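Local coordinates for viral structural protein 4 (Bombyx mori cytoplasmic polyhedrosis virus, PDB 6TZ0) that binds GTP at a P-loop-like site and, packed against the viral RNA-dependent RNA polymerase, probably serves as its nucleotide-hydrolysing cofactor during transcription, at residues I157-D161 with E162-S166; Y197-Y201 with F202-F206; T544-P547 with F548-L551. All blocks are in the same frame, centred on the assembly; numbering follows the deposited sequence.

Contact 1: residues I157-D161 with E162-S166; sequences IIFDD and EKYQS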
# COMPACT_ATOMS: atom_id res chain seq x y z
N ILE B 157 -30.98 -27.60 3.59
CA ILE B 157 -30.77 -28.38 2.39
C ILE B 157 -30.45 -27.45 1.22
O ILE B 157 -31.22 -26.54 0.92
CB ILE B 157 -32.00 -29.25 2.07
CG1 ILE B 157 -32.27 -30.21 3.21
CG2 ILE B 157 -31.76 -30.04 0.83
CD1 ILE B 157 -33.60 -30.86 3.13
N ILE B 158 -29.32 -27.70 0.56
CA ILE B 158 -28.83 -26.88 -0.54
C ILE B 158 -28.59 -27.78 -1.74
O ILE B 158 -28.07 -28.89 -1.60
CB ILE B 158 -27.52 -26.16 -0.16
CG1 ILE B 158 -27.67 -25.38 1.14
CG2 ILE B 158 -27.13 -25.14 -1.19
CD1 ILE B 158 -26.37 -24.89 1.67
N PHE B 159 -28.97 -27.31 -2.93
CA PHE B 159 -28.55 -27.97 -4.16
C PHE B 159 -27.15 -27.50 -4.53
O PHE B 159 -26.74 -26.39 -4.19
CB PHE B 159 -29.50 -27.66 -5.33
CG PHE B 159 -30.85 -28.31 -5.22
CD1 PHE B 159 -31.14 -29.24 -4.25
CD2 PHE B 159 -31.83 -28.01 -6.15
CE1 PHE B 159 -32.38 -29.82 -4.18
CE2 PHE B 159 -33.07 -28.60 -6.09
CZ PHE B 159 -33.34 -29.50 -5.10
N ASP B 160 -26.42 -28.33 -5.26
CA ASP B 160 -25.05 -28.01 -5.65
C ASP B 160 -24.99 -27.36 -7.03
O ASP B 160 -24.02 -27.54 -7.78
CB ASP B 160 -24.18 -29.26 -5.59
CG ASP B 160 -22.70 -28.95 -5.44
OD1 ASP B 160 -22.35 -27.76 -5.34
OD2 ASP B 160 -21.89 -29.90 -5.42
N ASP B 161 -26.03 -26.61 -7.39
CA ASP B 161 -26.12 -25.86 -8.63
C ASP B 161 -25.78 -24.40 -8.35
O ASP B 161 -25.99 -23.91 -7.24
CB ASP B 161 -27.53 -25.98 -9.21
CG ASP B 161 -27.62 -25.53 -10.64
OD1 ASP B 161 -26.60 -25.15 -11.24
OD2 ASP B 161 -28.75 -25.55 -11.18
N GLU B 162 -25.27 -23.70 -9.36
CA GLU B 162 -24.92 -22.30 -9.17
C GLU B 162 -26.14 -21.39 -9.27
O GLU B 162 -26.25 -20.41 -8.52
CB GLU B 162 -23.85 -21.89 -10.18
CG GLU B 162 -23.35 -20.46 -10.02
CD GLU B 162 -22.26 -20.10 -11.01
OE1 GLU B 162 -21.86 -20.98 -11.80
OE2 GLU B 162 -21.82 -18.93 -11.01
N LYS B 163 -27.05 -21.71 -10.19
CA LYS B 163 -28.32 -20.99 -10.32
C LYS B 163 -29.17 -21.14 -9.07
O LYS B 163 -29.93 -20.22 -8.72
CB LYS B 163 -29.05 -21.50 -11.56
CG LYS B 163 -30.40 -20.87 -11.87
CD LYS B 163 -30.28 -19.43 -12.26
CE LYS B 163 -31.56 -18.94 -12.90
NZ LYS B 163 -32.71 -18.98 -11.96
N TYR B 164 -29.06 -22.27 -8.37
CA TYR B 164 -29.74 -22.42 -7.09
C TYR B 164 -29.09 -21.57 -6.01
O TYR B 164 -29.77 -20.96 -5.19
CB TYR B 164 -29.75 -23.89 -6.68
CG TYR B 164 -30.63 -24.21 -5.49
CD1 TYR B 164 -31.98 -24.48 -5.65
CD2 TYR B 164 -30.11 -24.23 -4.20
CE1 TYR B 164 -32.78 -24.77 -4.57
CE2 TYR B 164 -30.90 -24.50 -3.12
CZ TYR B 164 -32.23 -24.77 -3.31
OH TYR B 164 -33.01 -25.06 -2.22
N GLN B 165 -27.75 -21.53 -5.99
CA GLN B 165 -27.03 -20.83 -4.93
C GLN B 165 -27.12 -19.32 -5.07
O GLN B 165 -26.97 -18.60 -4.09
CB GLN B 165 -25.57 -21.26 -4.89
CG GLN B 165 -25.34 -22.65 -4.35
CD GLN B 165 -23.90 -23.08 -4.46
OE1 GLN B 165 -23.06 -22.34 -4.97
NE2 GLN B 165 -23.60 -24.28 -4.00
N SER B 166 -27.32 -18.83 -6.29
CA SER B 166 -27.52 -17.40 -6.47
C SER B 166 -28.86 -16.93 -5.93
O SER B 166 -29.00 -15.74 -5.61
CB SER B 166 -27.40 -17.02 -7.94
OG SER B 166 -28.48 -17.57 -8.67

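Contact 2: residues Y197-Y201 with F202-F206; sequences YLRSY and FKRPF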
# COMPACT_ATOMS: atom_id res chain seq x y z
N TYR B 197 -34.76 -36.62 0.84
CA TYR B 197 -35.67 -35.48 0.87
C TYR B 197 -36.37 -35.29 -0.46
O TYR B 197 -37.56 -34.94 -0.49
CB TYR B 197 -34.91 -34.22 1.25
CG TYR B 197 -34.28 -34.31 2.60
CD1 TYR B 197 -35.04 -34.19 3.75
CD2 TYR B 197 -32.91 -34.50 2.73
CE1 TYR B 197 -34.45 -34.27 5.00
CE2 TYR B 197 -32.32 -34.57 3.97
CZ TYR B 197 -33.09 -34.46 5.09
OH TYR B 197 -32.50 -34.53 6.33
N LEU B 198 -35.67 -35.51 -1.57
CA LEU B 198 -36.29 -35.37 -2.87
C LEU B 198 -37.23 -36.52 -3.20
O LEU B 198 -38.12 -36.35 -4.03
CB LEU B 198 -35.22 -35.25 -3.95
CG LEU B 198 -34.25 -34.07 -3.79
CD1 LEU B 198 -33.24 -34.03 -4.92
CD2 LEU B 198 -34.98 -32.76 -3.66
N ARG B 199 -37.05 -37.68 -2.56
CA ARG B 199 -38.02 -38.76 -2.70
C ARG B 199 -39.22 -38.53 -1.80
O ARG B 199 -40.36 -38.84 -2.18
CB ARG B 199 -37.37 -40.10 -2.37
CG ARG B 199 -38.23 -41.31 -2.68
CD ARG B 199 -37.63 -42.56 -2.07
NE ARG B 199 -36.32 -42.89 -2.62
CZ ARG B 199 -36.15 -43.65 -3.70
NH1 ARG B 199 -34.92 -43.91 -4.14
NH2 ARG B 199 -37.20 -44.16 -4.33
N SER B 200 -39.00 -37.96 -0.61
CA SER B 200 -40.08 -37.80 0.35
C SER B 200 -40.97 -36.60 0.04
O SER B 200 -42.17 -36.66 0.31
CB SER B 200 -39.50 -37.66 1.76
OG SER B 200 -38.74 -36.48 1.87
N TYR B 201 -40.42 -35.53 -0.51
CA TYR B 201 -41.17 -34.29 -0.71
C TYR B 201 -41.70 -34.12 -2.12
O TYR B 201 -42.72 -33.46 -2.31
CB TYR B 201 -40.30 -33.09 -0.36
CG TYR B 201 -40.09 -32.88 1.11
CD1 TYR B 201 -41.04 -33.28 2.03
CD2 TYR B 201 -38.90 -32.36 1.59
CE1 TYR B 201 -40.83 -33.10 3.38
CE2 TYR B 201 -38.69 -32.18 2.93
CZ TYR B 201 -39.66 -32.56 3.82
OH TYR B 201 -39.44 -32.38 5.17
N PHE B 202 -41.04 -34.69 -3.12
CA PHE B 202 -41.38 -34.44 -4.51
C PHE B 202 -41.86 -35.72 -5.19
O PHE B 202 -41.72 -36.82 -4.66
CB PHE B 202 -40.18 -33.86 -5.26
CG PHE B 202 -39.83 -32.47 -4.84
CD1 PHE B 202 -40.51 -31.38 -5.35
CD2 PHE B 202 -38.82 -32.24 -3.92
CE1 PHE B 202 -40.19 -30.11 -4.96
CE2 PHE B 202 -38.50 -30.96 -3.52
CZ PHE B 202 -39.19 -29.90 -4.05
N LYS B 203 -42.45 -35.55 -6.37
CA LYS B 203 -42.78 -36.70 -7.20
C LYS B 203 -41.51 -37.29 -7.80
O LYS B 203 -40.63 -36.57 -8.26
CB LYS B 203 -43.72 -36.29 -8.32
CG LYS B 203 -45.10 -35.89 -7.89
CD LYS B 203 -45.94 -35.55 -9.10
CE LYS B 203 -47.40 -35.39 -8.75
NZ LYS B 203 -47.62 -34.20 -7.91
N ARG B 204 -41.42 -38.61 -7.79
CA ARG B 204 -40.26 -39.28 -8.36
C ARG B 204 -40.47 -39.47 -9.86
O ARG B 204 -41.50 -40.00 -10.27
CB ARG B 204 -40.02 -40.62 -7.69
CG ARG B 204 -38.82 -41.38 -8.23
CD ARG B 204 -37.52 -40.69 -7.85
NE ARG B 204 -36.34 -41.28 -8.48
CZ ARG B 204 -35.61 -42.26 -7.97
NH1 ARG B 204 -35.93 -42.78 -6.79
NH2 ARG B 204 -34.55 -42.73 -8.62
N PRO B 205 -39.54 -39.03 -10.70
CA PRO B 205 -39.74 -39.13 -12.15
C PRO B 205 -39.65 -40.56 -12.66
O PRO B 205 -38.99 -41.42 -12.08
CB PRO B 205 -38.60 -38.28 -12.73
CG PRO B 205 -38.24 -37.37 -11.65
CD PRO B 205 -38.41 -38.13 -10.38
N PHE B 206 -40.33 -40.80 -13.78
CA PHE B 206 -40.29 -42.07 -14.48
C PHE B 206 -40.05 -41.80 -15.95
O PHE B 206 -40.80 -41.06 -16.58
CB PHE B 206 -41.59 -42.86 -14.29
CG PHE B 206 -41.57 -44.20 -14.95
CD1 PHE B 206 -40.90 -45.26 -14.38
CD2 PHE B 206 -42.24 -44.41 -16.14
CE1 PHE B 206 -40.88 -46.49 -14.98
CE2 PHE B 206 -42.22 -45.64 -16.75
CZ PHE B 206 -41.55 -46.68 -16.16

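Contact 3: residues T544-P547 with F548-L551; sequences TVYP and FEML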
# COMPACT_ATOMS: atom_id res chain seq x y z
N THR B 544 -13.10 -17.57 -17.86
CA THR B 544 -13.44 -18.46 -18.96
C THR B 544 -14.89 -18.22 -19.38
O THR B 544 -15.79 -18.24 -18.54
CB THR B 544 -13.23 -19.91 -18.55
OG1 THR B 544 -11.86 -20.10 -18.19
CG2 THR B 544 -13.56 -20.83 -19.69
N VAL B 545 -15.09 -17.98 -20.67
CA VAL B 545 -16.39 -17.64 -21.22
C VAL B 545 -16.67 -18.57 -22.40
O VAL B 545 -15.78 -18.81 -23.22
CB VAL B 545 -16.44 -16.17 -21.67
CG1 VAL B 545 -17.78 -15.83 -22.24
CG2 VAL B 545 -16.16 -15.23 -20.53
N TYR B 546 -17.88 -19.12 -22.46
CA TYR B 546 -18.36 -19.91 -23.59
C TYR B 546 -19.13 -19.01 -24.56
O TYR B 546 -19.52 -17.90 -24.20
CB TYR B 546 -19.24 -21.05 -23.09
CG TYR B 546 -18.48 -22.11 -22.35
CD1 TYR B 546 -17.61 -22.95 -23.02
CD2 TYR B 546 -18.68 -22.30 -20.99
CE1 TYR B 546 -16.92 -23.92 -22.35
CE2 TYR B 546 -18.00 -23.28 -20.32
CZ TYR B 546 -17.12 -24.09 -21.00
OH TYR B 546 -16.44 -25.07 -20.33
N PRO B 547 -19.31 -19.45 -25.82
CA PRO B 547 -20.06 -18.61 -26.78
C PRO B 547 -21.50 -18.30 -26.42
O PRO B 547 -21.96 -17.17 -26.68
CB PRO B 547 -19.97 -19.42 -28.08
CG PRO B 547 -18.71 -20.14 -27.97
CD PRO B 547 -18.57 -20.50 -26.53
N PHE B 548 -22.24 -19.24 -25.82
CA PHE B 548 -23.63 -18.94 -25.47
C PHE B 548 -23.70 -17.92 -24.34
O PHE B 548 -24.67 -17.17 -24.24
CB PHE B 548 -24.40 -20.22 -25.11
CG PHE B 548 -24.10 -20.76 -23.74
CD1 PHE B 548 -22.97 -21.52 -23.50
CD2 PHE B 548 -24.99 -20.56 -22.69
CE1 PHE B 548 -22.71 -22.02 -22.25
CE2 PHE B 548 -24.73 -21.06 -21.43
CZ PHE B 548 -23.60 -21.79 -21.21
N GLU B 549 -22.65 -17.86 -23.52
CA GLU B 549 -22.56 -16.83 -22.49
C GLU B 549 -22.34 -15.45 -23.10
O GLU B 549 -22.92 -14.46 -22.64
CB GLU B 549 -21.45 -17.19 -21.51
CG GLU B 549 -21.75 -18.45 -20.73
CD GLU B 549 -20.62 -18.87 -19.82
OE1 GLU B 549 -19.51 -18.33 -19.94
OE2 GLU B 549 -20.86 -19.74 -18.96
N MET B 550 -21.52 -15.36 -24.14
CA MET B 550 -21.33 -14.09 -24.84
C MET B 550 -22.56 -13.67 -25.61
O MET B 550 -22.76 -12.47 -25.83
CB MET B 550 -20.12 -14.16 -25.78
CG MET B 550 -18.83 -13.81 -25.10
SD MET B 550 -17.35 -13.88 -26.11
CE MET B 550 -17.04 -15.63 -25.98
N LEU B 551 -23.40 -14.60 -26.04
CA LEU B 551 -24.66 -14.17 -26.65
C LEU B 551 -25.68 -13.76 -25.60
O LEU B 551 -26.44 -12.80 -25.80
CB LEU B 551 -25.21 -15.28 -27.55
CG LEU B 551 -24.33 -15.60 -28.75
CD1 LEU B 551 -24.90 -16.74 -29.56
CD2 LEU B 551 -24.14 -14.37 -29.61

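Contact 1: residues I157-D161 with E162-S166
One face of the Tyr164 ring is covered by Phe159, whose CB lies 3.8 Å from the ring centroid of Tyr164 in a CH-pi contact close to the ring normal. From there the Phe159 ring leans over the rim of Tyr164, CD2 of Phe159 reaching to 3.6 Å from CD1 of Tyr164. The two rings form an oblique aromatic pair, their planes 32° apart. The ring of Tyr16 also meets Phe159, and the hydroxyl of Tyr164, beside the strand, forms a hydrogen bond with that of Tyr13. Tyr164 comes against the strand because its CG is turned anti to the backbone N (chi1 -170°), which directs the ring back across the turn; CE2 of Tyr164 thereby sits 3.4 Å from the backbone N of Phe159 and close to Ile158.

The turn linking the two aromatic residues along the chain carries Asp161, the N-cap residue. Its OD1 makes a weak hydrogen bond, 2.7 Å but bent, to the backbone N of Glu162, while OD2 bonds to the hydroxyl of Tyr16, so that both carboxylate oxygens are engaged. The backbone O of Asp161 then takes the N-H of Gln165 at 3.2 Å, the first turn of the helix. A negative group here would probably be stabilised by the positive end of the helix dipole. The whole is a strand-turn-helix unit with an Asp N-cap, opening the beta-alpha-beta connection between the parallel strands 157-159 and 182-184.

Contact 2: residues Y197-Y201 with F202-F206
As helix 196-201 passes into strand 204-208, a weak i to i+4 backbone bond runs from Phe202 N to Leu198 O, 3.5 Å long. The side chains of the same two residues cross: CD2 of Leu198 lies 3.9 Å from CD2 of Phe202, meeting the ring obliquely. Phe202 holds its CG anti to its own carbonyl carbon (chi1 -69°), which brings CD2 to the Leu198 methyl, and that same CD2 also touches CB of Tyr201. The hydroxyl of Tyr201 bonds to Ser45, and Arg21 donates weak hydrogen bonds to the carbonyls of Arg199 and Phe202.

Where Arg199 is exposed to solvent, two guanidinium groups meet, the edge of Arg204 against a face of Arg199, with their planes 75° apart. NH1 of Arg204 is the atom over that face. The nitrogens that approach are all donors, and no hydrogen bond links them. The attractive terms among these residues are thus the packing of Leu198 on Phe202 and the weak backbone bond, whereas the arginine pair brings two like charges close together, probably unfavourably and probably eased by solvent at Arg199; their exact separation is uncertain at this resolution.

Contact 3: residues T544-P547 with F548-L551
Tyr546 and Glu549 form one half of a capping box at the start of helix 547-556, just where the chain leaves strand 543-545, within this chain an outermost strand of the five-stranded parallel sheet. The strand order, with the P-loop strand 347-353 central, resembles that of nucleotide kinases among P-loop NTPases rather than that of AAA+ proteins. Glu549, the third residue of the helix, reaches back so that its OE1 accepts the N-H of the N-cap residue Tyr546 at 3.1 Å, nearly straight at 167° but from above the carboxylate plane. The reciprocal bond of a complete box is lacking, since Tyr546 has no short polar side chain to offer; its ring instead runs beside the carboxylate, with OE2 of Glu549 near the ring plane at the edge. The other oxygen of the glutamate has its own task: OE2 makes a salt bridge to Arg377 of the RNA-dependent RNA polymerase chain, and so the cap also belongs to the interface between the two proteins.

Pro547 occupies the first helical position, where no amide hydrogen is required, and its carbonyl accepts Leu551 N at 3.0 Å. The carbonyl of Tyr546 takes Met550 N at 3.2 Å, in the carbonyl plane, and Glu549 N more weakly. Met550 packs across Val545 at about a right angle, CG on CG1, and continues onto Leu332 and Phe362; its side chain lies about 8 Å from that of Lys359, seen binding GTP in another structure of this protein but without it here. Phe548 has its CG between the backbone N and carbonyl carbon (chi1 77°), which turns the ring back over the turn, with CE1 of Phe548 against CB of Tyr546, 3.7 Å away.

Following the chain from the N terminus, the three contacts come in series, none nested in or crossing another, and each closes a local turn. Contact 1 takes the chain from strand 157-159 into helix 162-166. After helix 170-176 and strand 182-184, contact 2 makes the reverse change, from helix 196-201 into strand 204-208. These two touch in space: Ile157 packs on Tyr197 and Phe159 on Leu198, joining the small two-stranded sheet to the helix that follows it. Contact 3 comes late, on a strand that is outermost, within this chain, in the large parallel sheet, its centre about 21 Å from that of contact 1. Contacts 1 and 3 both also meet the polymerase chain.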